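Long-range contacts in cleavage stimulation factor 77 (Encephalitozoon cuniculi, PDB 2UY1), which is probably the HAT-repeat scaffold subunit of the cleavage stimulation factor, involved in 3'-end processing of pre-mRNA, with an inferred role in mRNA binding: residues Y30-L41 with L49-V57; E69-Q77 with D83-Y91. All blocks are in the same frame, centred on the assembly; numbering follows the deposited sequence.

Contact 1: residues Y30-L41 with L49-V57; sequences YRSLESLFGRCL and LWMLYIEYV
Leu41, the last residue of 30-41, is wedged between Trp50 and Tyr53 of helix 47-57. The two helices run roughly antiparallel, with segment axes at 139°, the helix pairing on which HAT (half-a-TPR) arrays such as the CstF-77 family are built. From CB the Leu41 side chain swings away from the backbone N (chi1 -152°), which puts CG over the indole, 3.9 Å from Trp50 CE2. There it forks. CD1 sits almost exactly above the pyrrole part, 3.7 Å from the centroid of the Trp50 five-membered ring, a CH-pi contact. CD2 turns to Tyr53 instead, lying 3.5 Å from Tyr53 CG, over a face of the phenol ring. The indole N-H itself bonds to the backbone O of Ser44, in the connecting loop.

One turn back, Phe37 fills the middle of the interface. Tyr53 presents its edge to the Phe37 face in a T-shaped pair, planes at 76°, with Phe37 CD2 and Tyr53 CD1 3.5 Å apart. On another part of its rim, Phe37 CE1 comes equally close to Leu49 CD1. Helix 14-26 adds Met18 and Arg22 against Leu52.

Tyr56 reaches back across toward the start of helix 30-40. Leu33 CD2 lies over one of its faces, while its CE1 packs 3.6 Å from Tyr30 CD2, above the Tyr30 ring. At the phenol's far end, its OH donates to the exposed Glu34: Tyr56 OH to Glu34 OE2 is modelled at 2.5 Å, shorter than usual and doubtful in its exact value, with the carboxylate oxygen near the ring plane.

Contact 2: residues E69-Q77 with D83-Y91; sequences EVYEFTLGQ and DSYGLFKEY. Unlike the reference sequence in segment 83-91: Phe88 (reference Tyr).
Two tyrosine-glutamate hydrogen bonds span this contact, with one donor from each segment: Tyr71 OH donates to Glu90 OE2 at 2.9 Å, and Tyr91 OH donates to Glu72 OE2 at 2.8 Å. Both carboxylates accept on the anti lone pair, the one turned away from their second oxygen. They meet their phenols differently, though. Glu90 OE2 lies in the plane of the Tyr71 ring, at its edge, with its carboxylate turned 82° to that ring; the Glu72 carboxylate is tilted only 46° against Tyr91. Glu72 crosses Tyr91 at a slant, bringing its CG within 3.3 Å of Tyr91 CE1.

Between the polar links, leucine methyls pack against one another and against aromatic rings. Leu87 pushes CD1 to 3.6 Å from Tyr71 CD1, and its CD2 meets Leu75 CD2. That same Leu75 methyl stands over the centre of the Phe88 ring, 3.5 Å from the centroid, as a CH-pi contact, while Leu75 CD1 touches Tyr91.

Thr74 divides its labour. OG1 turns back along its own helix and donates to Val70 O at 2.9 Å, so the hydroxyl is satisfied locally and CG2 is left to meet both methyls of Leu87. Two more polar groups are served by nearby loops: Gln77 NE2 bonds to the backbone O of Trp42 and of Ser44, and Ser84 OG to that of Tyr81. Helices 69-78 and 85-90, their segment axes at 150°, thus form a short antiparallel hairpin, the arrangement typical of HAT-repeat arrays.

How the contacts relate
Helix 47-57 is the bridge: it pairs with helix 30-40 in contact 1, and its other side packs on helix 69-78 of contact 2. Trp50 and Ile54 carry the junction, with Trp50 CE3 3.4 Å from Thr74 OG1 and Ile54 CG2 3.7 Å from Tyr71 OH. Along the chain contact 1 closes before contact 2 opens, and their centres lie about 16 Å apart. Contact 1 is the more buried and mostly aromatic, with a single tyrosine-glutamate bond at its exposed margin, on Glu34. Contact 2 is partly buried: leucines fill its middle, and a tyrosine-glutamate bond flanks them on either side. Ser44 serves both, its carbonyl accepting from Trp50 and from Gln77.

Contact 1: residues Y30-L41 with L49-V57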
loop_
_atom_site.group_PDB
_atom_site.type_symbol
_atom_site.label_atom_id
_atom_site.label_comp_id
_atom_site.label_asym_id
_atom_site.label_seq_id
_atom_site.Cartn_x
_atom_site.Cartn_y
_atom_site.Cartn_z
ATOM N N TYR B 30 -15.028 -33.924 -53.805
ATOM C CA TYR B 30 -13.630 -34.347 -53.723
ATOM C C TYR B 30 -12.671 -33.377 -54.434
ATOM O O TYR B 30 -11.503 -33.262 -54.041
ATOM C CB TYR B 30 -13.454 -35.778 -54.213
ATOM C CG TYR B 30 -14.168 -36.844 -53.381
ATOM C CD1 TYR B 30 -14.617 -38.012 -53.980
ATOM C CD2 TYR B 30 -14.383 -36.684 -52.008
ATOM C CE1 TYR B 30 -15.265 -39.010 -53.248
ATOM C CE2 TYR B 30 -15.038 -37.689 -51.253
ATOM C CZ TYR B 30 -15.476 -38.847 -51.889
ATOM O OH TYR B 30 -16.135 -39.866 -51.180
ATOM N N ARG B 31 -13.190 -32.653 -55.428
ATOM C CA ARG B 31 -12.477 -31.541 -56.050
ATOM C C ARG B 31 -12.137 -30.463 -55.005
ATOM O O ARG B 31 -10.973 -30.105 -54.852
ATOM C CB ARG B 31 -13.272 -30.987 -57.243
ATOM C CG ARG B 31 -13.817 -32.113 -58.126
ATOM C CD ARG B 31 -14.488 -31.638 -59.443
ATOM N NE ARG B 31 -14.156 -32.595 -60.508
ATOM C CZ ARG B 31 -14.329 -32.384 -61.814
ATOM N NH1 ARG B 31 -14.849 -31.236 -62.245
ATOM N NH2 ARG B 31 -13.984 -33.331 -62.693
ATOM N N SER B 32 -13.151 -29.995 -54.270
ATOM C CA SER B 32 -12.985 -29.083 -53.129
ATOM C C SER B 32 -12.178 -29.634 -51.941
ATOM O O SER B 32 -11.337 -28.920 -51.368
ATOM C CB SER B 32 -14.354 -28.625 -52.617
ATOM O OG SER B 32 -14.991 -27.726 -53.511
ATOM N N LEU B 33 -12.474 -30.858 -51.515
ATOM C CA LEU B 33 -11.709 -31.492 -50.433
ATOM C C LEU B 33 -10.200 -31.544 -50.755
ATOM O O LEU B 33 -9.363 -31.286 -49.887
ATOM C CB LEU B 33 -12.212 -32.915 -50.169
ATOM C CG LEU B 33 -11.695 -33.678 -48.937
ATOM C CD1 LEU B 33 -11.838 -32.856 -47.677
ATOM C CD2 LEU B 33 -12.419 -35.036 -48.792
ATOM N N GLU B 34 -9.885 -31.885 -52.013
ATOM C CA GLU B 34 -8.494 -32.049 -52.479
ATOM C C GLU B 34 -7.724 -30.737 -52.553
ATOM O O GLU B 34 -6.508 -30.749 -52.294
ATOM C CB GLU B 34 -8.412 -32.802 -53.815
ATOM C CG GLU B 34 -8.624 -34.312 -53.668
ATOM C CD GLU B 34 -8.050 -35.135 -54.825
ATOM O OE1 GLU B 34 -7.239 -34.612 -55.630
ATOM O OE2 GLU B 34 -8.414 -36.321 -54.919
ATOM N N SER B 35 -8.413 -29.633 -52.919
ATOM C CA SER B 35 -7.859 -28.249 -52.825
ATOM C C SER B 35 -7.660 -27.817 -51.360
ATOM O O SER B 35 -6.759 -27.016 -51.055
ATOM C CB SER B 35 -8.782 -27.209 -53.498
ATOM O OG SER B 35 -9.371 -27.667 -54.718
ATOM N N LEU B 36 -8.538 -28.320 -50.476
ATOM C CA LEU B 36 -8.530 -27.936 -49.064
ATOM C C LEU B 36 -7.291 -28.507 -48.376
ATOM O O LEU B 36 -6.582 -27.795 -47.668
ATOM C CB LEU B 36 -9.783 -28.418 -48.337
ATOM C CG LEU B 36 -9.776 -28.090 -46.818
ATOM C CD1 LEU B 36 -11.128 -27.613 -46.299
ATOM C CD2 LEU B 36 -9.210 -29.222 -45.931
ATOM N N PHE B 37 -7.082 -29.810 -48.575
ATOM C CA PHE B 37 -5.895 -30.497 -48.118
ATOM C C PHE B 37 -4.649 -29.886 -48.766
ATOM O O PHE B 37 -3.694 -29.499 -48.072
ATOM C CB PHE B 37 -6.003 -31.984 -48.433
ATOM C CG PHE B 37 -6.858 -32.774 -47.450
ATOM C CD1 PHE B 37 -6.807 -32.522 -46.081
ATOM C CD2 PHE B 37 -7.701 -33.796 -47.908
ATOM C CE1 PHE B 37 -7.578 -33.265 -45.203
ATOM C CE2 PHE B 37 -8.485 -34.541 -47.023
ATOM C CZ PHE B 37 -8.410 -34.279 -45.673
ATOM N N GLY B 38 -4.685 -29.760 -50.091
ATOM C CA GLY B 38 -3.687 -29.010 -50.848
ATOM C C GLY B 38 -3.210 -27.755 -50.159
ATOM O O GLY B 38 -2.000 -27.547 -50.008
ATOM N N ARG B 39 -4.154 -26.927 -49.723
ATOM C CA ARG B 39 -3.859 -25.659 -49.013
ATOM C C ARG B 39 -3.562 -25.770 -47.504
ATOM O O ARG B 39 -2.768 -24.985 -46.985
ATOM C CB ARG B 39 -5.000 -24.643 -49.217
ATOM C CG ARG B 39 -5.108 -24.091 -50.655
ATOM C CD ARG B 39 -6.409 -23.281 -50.900
ATOM N NE ARG B 39 -6.320 -21.909 -50.390
ATOM C CZ ARG B 39 -7.345 -21.059 -50.243
ATOM N NH1 ARG B 39 -8.597 -21.399 -50.564
ATOM N NH2 ARG B 39 -7.104 -19.842 -49.766
ATOM N N CYS B 40 -4.185 -26.722 -46.805
ATOM C CA CYS B 40 -4.226 -26.711 -45.322
ATOM C C CYS B 40 -3.507 -27.821 -44.584
ATOM O O CYS B 40 -3.185 -27.642 -43.394
ATOM C CB CYS B 40 -5.676 -26.694 -44.806
ATOM S SG CYS B 40 -6.593 -25.254 -45.322
ATOM N N LEU B 41 -3.282 -28.964 -45.245
ATOM C CA LEU B 41 -2.674 -30.129 -44.582
ATOM C C LEU B 41 -1.241 -29.939 -44.050
ATOM O O LEU B 41 -1.010 -30.062 -42.843
ATOM C CB LEU B 41 -2.774 -31.398 -45.428
ATOM C CG LEU B 41 -2.799 -32.671 -44.568
ATOM C CD1 LEU B 41 -3.960 -32.751 -43.505
ATOM C CD2 LEU B 41 -2.822 -33.822 -45.501
ATOM N N LEU B 49 -8.044 -35.041 -39.102
ATOM C CA LEU B 49 -7.733 -34.191 -40.257
ATOM C C LEU B 49 -6.648 -34.737 -41.110
ATOM O O LEU B 49 -6.849 -34.978 -42.266
ATOM C CB LEU B 49 -7.322 -32.797 -39.850
ATOM C CG LEU B 49 -6.977 -31.720 -40.844
ATOM C CD1 LEU B 49 -7.802 -31.747 -42.081
ATOM C CD2 LEU B 49 -7.148 -30.479 -40.182
ATOM N N TRP B 50 -5.475 -34.884 -40.524
ATOM C CA TRP B 50 -4.536 -35.862 -40.992
ATOM C C TRP B 50 -5.206 -37.212 -41.022
ATOM O O TRP B 50 -5.186 -37.870 -41.994
ATOM C CB TRP B 50 -3.243 -35.829 -40.173
ATOM C CG TRP B 50 -2.380 -34.646 -40.490
ATOM C CD1 TRP B 50 -2.522 -33.411 -40.019
ATOM C CD2 TRP B 50 -1.258 -34.612 -41.365
ATOM N NE1 TRP B 50 -1.591 -32.596 -40.537
ATOM C CE2 TRP B 50 -0.775 -33.317 -41.353
ATOM C CE3 TRP B 50 -0.617 -35.551 -42.152
ATOM C CZ2 TRP B 50 0.314 -32.931 -42.105
ATOM C CZ3 TRP B 50 0.450 -35.176 -42.887
ATOM C CH2 TRP B 50 0.908 -33.881 -42.869
ATOM N N MET B 51 -5.861 -37.576 -39.965
ATOM C CA MET B 51 -6.528 -38.878 -39.936
ATOM C C MET B 51 -7.643 -38.995 -40.981
ATOM O O MET B 51 -7.892 -40.062 -41.529
ATOM C CB MET B 51 -7.063 -39.166 -38.537
ATOM C CG MET B 51 -5.968 -39.394 -37.509
ATOM S SD MET B 51 -4.673 -40.545 -38.046
ATOM C CE MET B 51 -3.940 -40.875 -36.430
ATOM N N LEU B 52 -8.304 -37.881 -41.252
ATOM C CA LEU B 52 -9.304 -37.805 -42.298
ATOM C C LEU B 52 -8.689 -37.839 -43.689
ATOM O O LEU B 52 -9.302 -38.358 -44.638
ATOM C CB LEU B 52 -10.156 -36.535 -42.108
ATOM C CG LEU B 52 -11.300 -36.832 -41.130
ATOM C CD1 LEU B 52 -11.586 -35.626 -40.206
ATOM C CD2 LEU B 52 -12.554 -37.301 -41.907
ATOM N N TYR B 53 -7.486 -37.276 -43.807
ATOM C CA TYR B 53 -6.716 -37.400 -45.022
ATOM C C TYR B 53 -6.440 -38.866 -45.319
ATOM O O TYR B 53 -6.518 -39.282 -46.477
ATOM C CB TYR B 53 -5.413 -36.619 -44.934
ATOM C CG TYR B 53 -4.634 -36.710 -46.208
ATOM C CD1 TYR B 53 -5.159 -36.198 -47.403
ATOM C CD2 TYR B 53 -3.364 -37.312 -46.234
ATOM C CE1 TYR B 53 -4.445 -36.272 -48.585
ATOM C CE2 TYR B 53 -2.649 -37.413 -47.410
ATOM C CZ TYR B 53 -3.192 -36.888 -48.584
ATOM O OH TYR B 53 -2.490 -36.953 -49.754
ATOM N N ILE B 54 -6.141 -39.622 -44.254
ATOM C CA ILE B 54 -5.961 -41.076 -44.295
ATOM C C ILE B 54 -7.272 -41.791 -44.677
ATOM O O ILE B 54 -7.287 -42.592 -45.622
ATOM C CB ILE B 54 -5.357 -41.656 -42.959
ATOM C CG1 ILE B 54 -3.946 -41.110 -42.684
ATOM C CG2 ILE B 54 -5.284 -43.193 -43.000
ATOM C CD1 ILE B 54 -3.369 -41.603 -41.345
ATOM N N GLU B 55 -8.367 -41.494 -43.964
ATOM C CA GLU B 55 -9.688 -42.023 -44.342
ATOM C C GLU B 55 -9.992 -41.772 -45.847
ATOM O O GLU B 55 -10.280 -42.709 -46.574
ATOM C CB GLU B 55 -10.805 -41.489 -43.420
ATOM C CG GLU B 55 -12.006 -42.435 -43.263
ATOM C CD GLU B 55 -13.351 -41.705 -43.167
ATOM O OE1 GLU B 55 -13.376 -40.555 -42.643
ATOM O OE2 GLU B 55 -14.383 -42.280 -43.626
ATOM N N TYR B 56 -9.881 -40.524 -46.304
ATOM C CA TYR B 56 -9.976 -40.197 -47.740
ATOM C C TYR B 56 -9.016 -40.977 -48.688
ATOM O O TYR B 56 -9.472 -41.575 -49.665
ATOM C CB TYR B 56 -9.899 -38.689 -47.999
ATOM C CG TYR B 56 -9.971 -38.317 -49.475
ATOM C CD1 TYR B 56 -11.108 -38.620 -50.232
ATOM C CD2 TYR B 56 -8.892 -37.678 -50.118
ATOM C CE1 TYR B 56 -11.179 -38.291 -51.590
ATOM C CE2 TYR B 56 -8.959 -37.338 -51.466
ATOM C CZ TYR B 56 -10.102 -37.655 -52.197
ATOM O OH TYR B 56 -10.192 -37.335 -53.522
ATOM N N VAL B 57 -7.713 -40.978 -48.411
ATOM C CA VAL B 57 -6.762 -41.717 -49.244
ATOM C C VAL B 57 -7.112 -43.232 -49.321
ATOM O O VAL B 57 -6.915 -43.878 -50.355
ATOM C CB VAL B 57 -5.288 -41.454 -48.800
ATOM C CG1 VAL B 57 -4.981 -42.146 -47.490
ATOM C CG2 VAL B 57 -4.295 -41.862 -49.880
#

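Contact 2: residues E69-Q77 with D83-Y91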
loop_
_atom_site.group_PDB
_atom_site.type_symbol
_atom_site.label_atom_id
_atom_site.label_comp_id
_atom_site.label_asym_id
_atom_site.label_seq_id
_atom_site.Cartn_x
_atom_site.Cartn_y
_atom_site.Cartn_z
ATOM N N GLU B 69 2.502 -45.546 -46.910
ATOM C CA GLU B 69 3.495 -44.526 -47.217
ATOM C C GLU B 69 2.923 -43.181 -46.761
ATOM O O GLU B 69 3.607 -42.144 -46.764
ATOM C CB GLU B 69 3.696 -44.466 -48.734
ATOM C CG GLU B 69 3.873 -45.827 -49.410
ATOM C CD GLU B 69 2.901 -46.042 -50.578
ATOM O OE1 GLU B 69 2.627 -45.074 -51.342
ATOM O OE2 GLU B 69 2.399 -47.187 -50.715
ATOM N N VAL B 70 1.641 -43.232 -46.397
ATOM C CA VAL B 70 0.828 -42.079 -46.005
ATOM C C VAL B 70 0.631 -42.069 -44.478
ATOM O O VAL B 70 -0.016 -41.178 -43.942
ATOM C CB VAL B 70 -0.542 -42.044 -46.762
ATOM C CG1 VAL B 70 -1.481 -40.998 -46.175
ATOM C CG2 VAL B 70 -0.337 -41.749 -48.254
ATOM N N TYR B 71 1.180 -43.073 -43.796
ATOM C CA TYR B 71 1.341 -43.036 -42.341
ATOM C C TYR B 71 2.710 -42.500 -42.005
ATOM O O TYR B 71 2.906 -41.896 -40.954
ATOM C CB TYR B 71 1.186 -44.421 -41.724
ATOM C CG TYR B 71 -0.239 -44.845 -41.514
ATOM C CD1 TYR B 71 -0.857 -44.665 -40.286
ATOM C CD2 TYR B 71 -0.974 -45.409 -42.556
ATOM C CE1 TYR B 71 -2.156 -45.046 -40.081
ATOM C CE2 TYR B 71 -2.286 -45.805 -42.371
ATOM C CZ TYR B 71 -2.867 -45.622 -41.127
ATOM O OH TYR B 71 -4.163 -46.014 -40.932
ATOM N N GLU B 72 3.658 -42.763 -42.895
ATOM C CA GLU B 72 4.987 -42.140 -42.875
ATOM C C GLU B 72 4.929 -40.637 -43.089
ATOM O O GLU B 72 5.659 -39.922 -42.437
ATOM C CB GLU B 72 5.887 -42.744 -43.966
ATOM C CG GLU B 72 6.109 -44.266 -43.861
ATOM C CD GLU B 72 7.225 -44.758 -44.770
ATOM O OE1 GLU B 72 7.241 -44.362 -45.965
ATOM O OE2 GLU B 72 8.075 -45.557 -44.285
ATOM N N PHE B 73 4.101 -40.190 -44.048
ATOM C CA PHE B 73 3.850 -38.746 -44.334
ATOM C C PHE B 73 3.220 -38.011 -43.137
ATOM O O PHE B 73 3.652 -36.908 -42.801
ATOM C CB PHE B 73 3.073 -38.573 -45.661
ATOM C CG PHE B 73 2.687 -37.137 -46.006
ATOM C CD1 PHE B 73 3.659 -36.156 -46.262
ATOM C CD2 PHE B 73 1.325 -36.788 -46.136
ATOM C CE1 PHE B 73 3.301 -34.823 -46.579
ATOM C CE2 PHE B 73 0.941 -35.472 -46.455
ATOM C CZ PHE B 73 1.949 -34.475 -46.683
ATOM N N THR B 74 2.252 -38.658 -42.482
ATOM C CA THR B 74 1.637 -38.210 -41.227
ATOM C C THR B 74 2.620 -38.227 -40.022
ATOM O O THR B 74 2.699 -37.247 -39.280
ATOM C CB THR B 74 0.314 -39.034 -40.926
ATOM O OG1 THR B 74 -0.567 -38.980 -42.060
ATOM C CG2 THR B 74 -0.426 -38.538 -39.697
ATOM N N LEU B 75 3.371 -39.324 -39.859
ATOM C CA LEU B 75 4.465 -39.391 -38.891
ATOM C C LEU B 75 5.553 -38.366 -39.108
ATOM O O LEU B 75 6.219 -38.002 -38.159
ATOM C CB LEU B 75 5.068 -40.796 -38.770
ATOM C CG LEU B 75 4.234 -41.892 -38.080
ATOM C CD1 LEU B 75 4.907 -43.247 -38.253
ATOM C CD2 LEU B 75 3.984 -41.655 -36.617
ATOM N N GLY B 76 5.714 -37.858 -40.332
ATOM C CA GLY B 76 6.608 -36.705 -40.581
ATOM C C GLY B 76 6.160 -35.544 -39.698
ATOM O O GLY B 76 6.982 -34.830 -39.124
ATOM N N GLN B 77 4.840 -35.394 -39.570
ATOM C CA GLN B 77 4.235 -34.300 -38.808
ATOM C C GLN B 77 4.093 -34.587 -37.315
ATOM O O GLN B 77 4.417 -33.722 -36.499
ATOM C CB GLN B 77 2.862 -33.941 -39.363
ATOM C CG GLN B 77 2.457 -32.529 -38.997
ATOM C CD GLN B 77 2.818 -31.530 -40.069
ATOM O OE1 GLN B 77 3.764 -31.738 -40.834
ATOM N NE2 GLN B 77 2.030 -30.463 -40.173
ATOM N N ASP B 83 0.458 -38.261 -28.313
ATOM C CA ASP B 83 -0.709 -39.093 -28.535
ATOM C C ASP B 83 -0.641 -39.808 -29.883
ATOM O O ASP B 83 -1.667 -40.065 -30.506
ATOM C CB ASP B 83 -1.975 -38.250 -28.431
ATOM C CG ASP B 83 -3.139 -39.002 -27.818
ATOM O OD1 ASP B 83 -2.923 -40.005 -27.089
ATOM O OD2 ASP B 83 -4.278 -38.555 -28.043
ATOM N N SER B 84 0.571 -40.161 -30.302
ATOM C CA SER B 84 0.809 -40.726 -31.621
ATOM C C SER B 84 0.677 -42.258 -31.670
ATOM O O SER B 84 0.840 -42.857 -32.738
ATOM C CB SER B 84 2.186 -40.298 -32.125
ATOM O OG SER B 84 3.175 -40.615 -31.152
ATOM N N TYR B 85 0.389 -42.860 -30.522
ATOM C CA TYR B 85 0.398 -44.313 -30.317
ATOM C C TYR B 85 -0.458 -45.126 -31.305
ATOM O O TYR B 85 0.029 -46.100 -31.870
ATOM C CB TYR B 85 0.050 -44.650 -28.865
ATOM C CG TYR B 85 -0.387 -46.083 -28.656
ATOM C CD1 TYR B 85 0.553 -47.109 -28.466
ATOM C CD2 TYR B 85 -1.748 -46.425 -28.678
ATOM C CE1 TYR B 85 0.134 -48.456 -28.284
ATOM C CE2 TYR B 85 -2.172 -47.751 -28.501
ATOM C CZ TYR B 85 -1.237 -48.760 -28.308
ATOM O OH TYR B 85 -1.680 -50.064 -28.123
ATOM N N GLY B 86 -1.713 -44.728 -31.510
ATOM C CA GLY B 86 -2.571 -45.388 -32.482
ATOM C C GLY B 86 -2.028 -45.163 -33.883
ATOM O O GLY B 86 -2.099 -46.049 -34.735
ATOM N N LEU B 87 -1.466 -43.984 -34.121
ATOM C CA LEU B 87 -0.814 -43.708 -35.393
ATOM C C LEU B 87 0.430 -44.596 -35.571
ATOM O O LEU B 87 0.600 -45.164 -36.633
ATOM C CB LEU B 87 -0.480 -42.216 -35.541
ATOM C CG LEU B 87 0.234 -41.725 -36.807
ATOM C CD1 LEU B 87 -0.638 -41.881 -38.075
ATOM C CD2 LEU B 87 0.639 -40.293 -36.605
ATOM N N PHE B 88 1.272 -44.719 -34.526
ATOM C CA PHE B 88 2.468 -45.565 -34.593
ATOM C C PHE B 88 2.013 -47.019 -34.756
ATOM O O PHE B 88 2.479 -47.706 -35.664
ATOM C CB PHE B 88 3.430 -45.342 -33.414
ATOM C CG PHE B 88 4.529 -44.290 -33.682
ATOM C CD1 PHE B 88 4.534 -43.074 -33.011
ATOM C CD2 PHE B 88 5.552 -44.524 -34.612
ATOM C CE1 PHE B 88 5.557 -42.105 -33.223
ATOM C CE2 PHE B 88 6.570 -43.555 -34.853
ATOM C CZ PHE B 88 6.585 -42.344 -34.138
ATOM N N LYS B 89 1.043 -47.441 -33.938
ATOM C CA LYS B 89 0.397 -48.772 -34.035
ATOM C C LYS B 89 -0.077 -49.129 -35.450
ATOM O O LYS B 89 0.341 -50.150 -35.997
ATOM C CB LYS B 89 -0.760 -48.923 -33.009
ATOM C CG LYS B 89 -1.547 -50.256 -33.073
ATOM C CD LYS B 89 -2.508 -50.385 -31.898
ATOM C CE LYS B 89 -3.094 -51.803 -31.776
ATOM N NZ LYS B 89 -2.425 -52.689 -30.735
ATOM N N GLU B 90 -0.940 -48.308 -36.040
ATOM C CA GLU B 90 -1.495 -48.607 -37.359
ATOM C C GLU B 90 -0.421 -48.705 -38.468
ATOM O O GLU B 90 -0.549 -49.485 -39.400
ATOM C CB GLU B 90 -2.543 -47.566 -37.754
ATOM C CG GLU B 90 -3.857 -47.689 -37.029
ATOM C CD GLU B 90 -4.650 -46.395 -37.024
ATOM O OE1 GLU B 90 -5.169 -46.051 -35.943
ATOM O OE2 GLU B 90 -4.752 -45.717 -38.083
ATOM N N TYR B 91 0.628 -47.906 -38.355
ATOM C CA TYR B 91 1.689 -47.849 -39.357
ATOM C C TYR B 91 2.469 -49.170 -39.559
ATOM O O TYR B 91 2.641 -49.975 -38.632
ATOM C CB TYR B 91 2.622 -46.711 -38.986
ATOM C CG TYR B 91 3.937 -46.674 -39.702
ATOM C CD1 TYR B 91 4.000 -46.748 -41.100
ATOM C CD2 TYR B 91 5.127 -46.509 -38.991
ATOM C CE1 TYR B 91 5.214 -46.689 -41.765
ATOM C CE2 TYR B 91 6.359 -46.431 -39.652
ATOM C CZ TYR B 91 6.394 -46.529 -41.040
ATOM O OH TYR B 91 7.598 -46.461 -41.716
#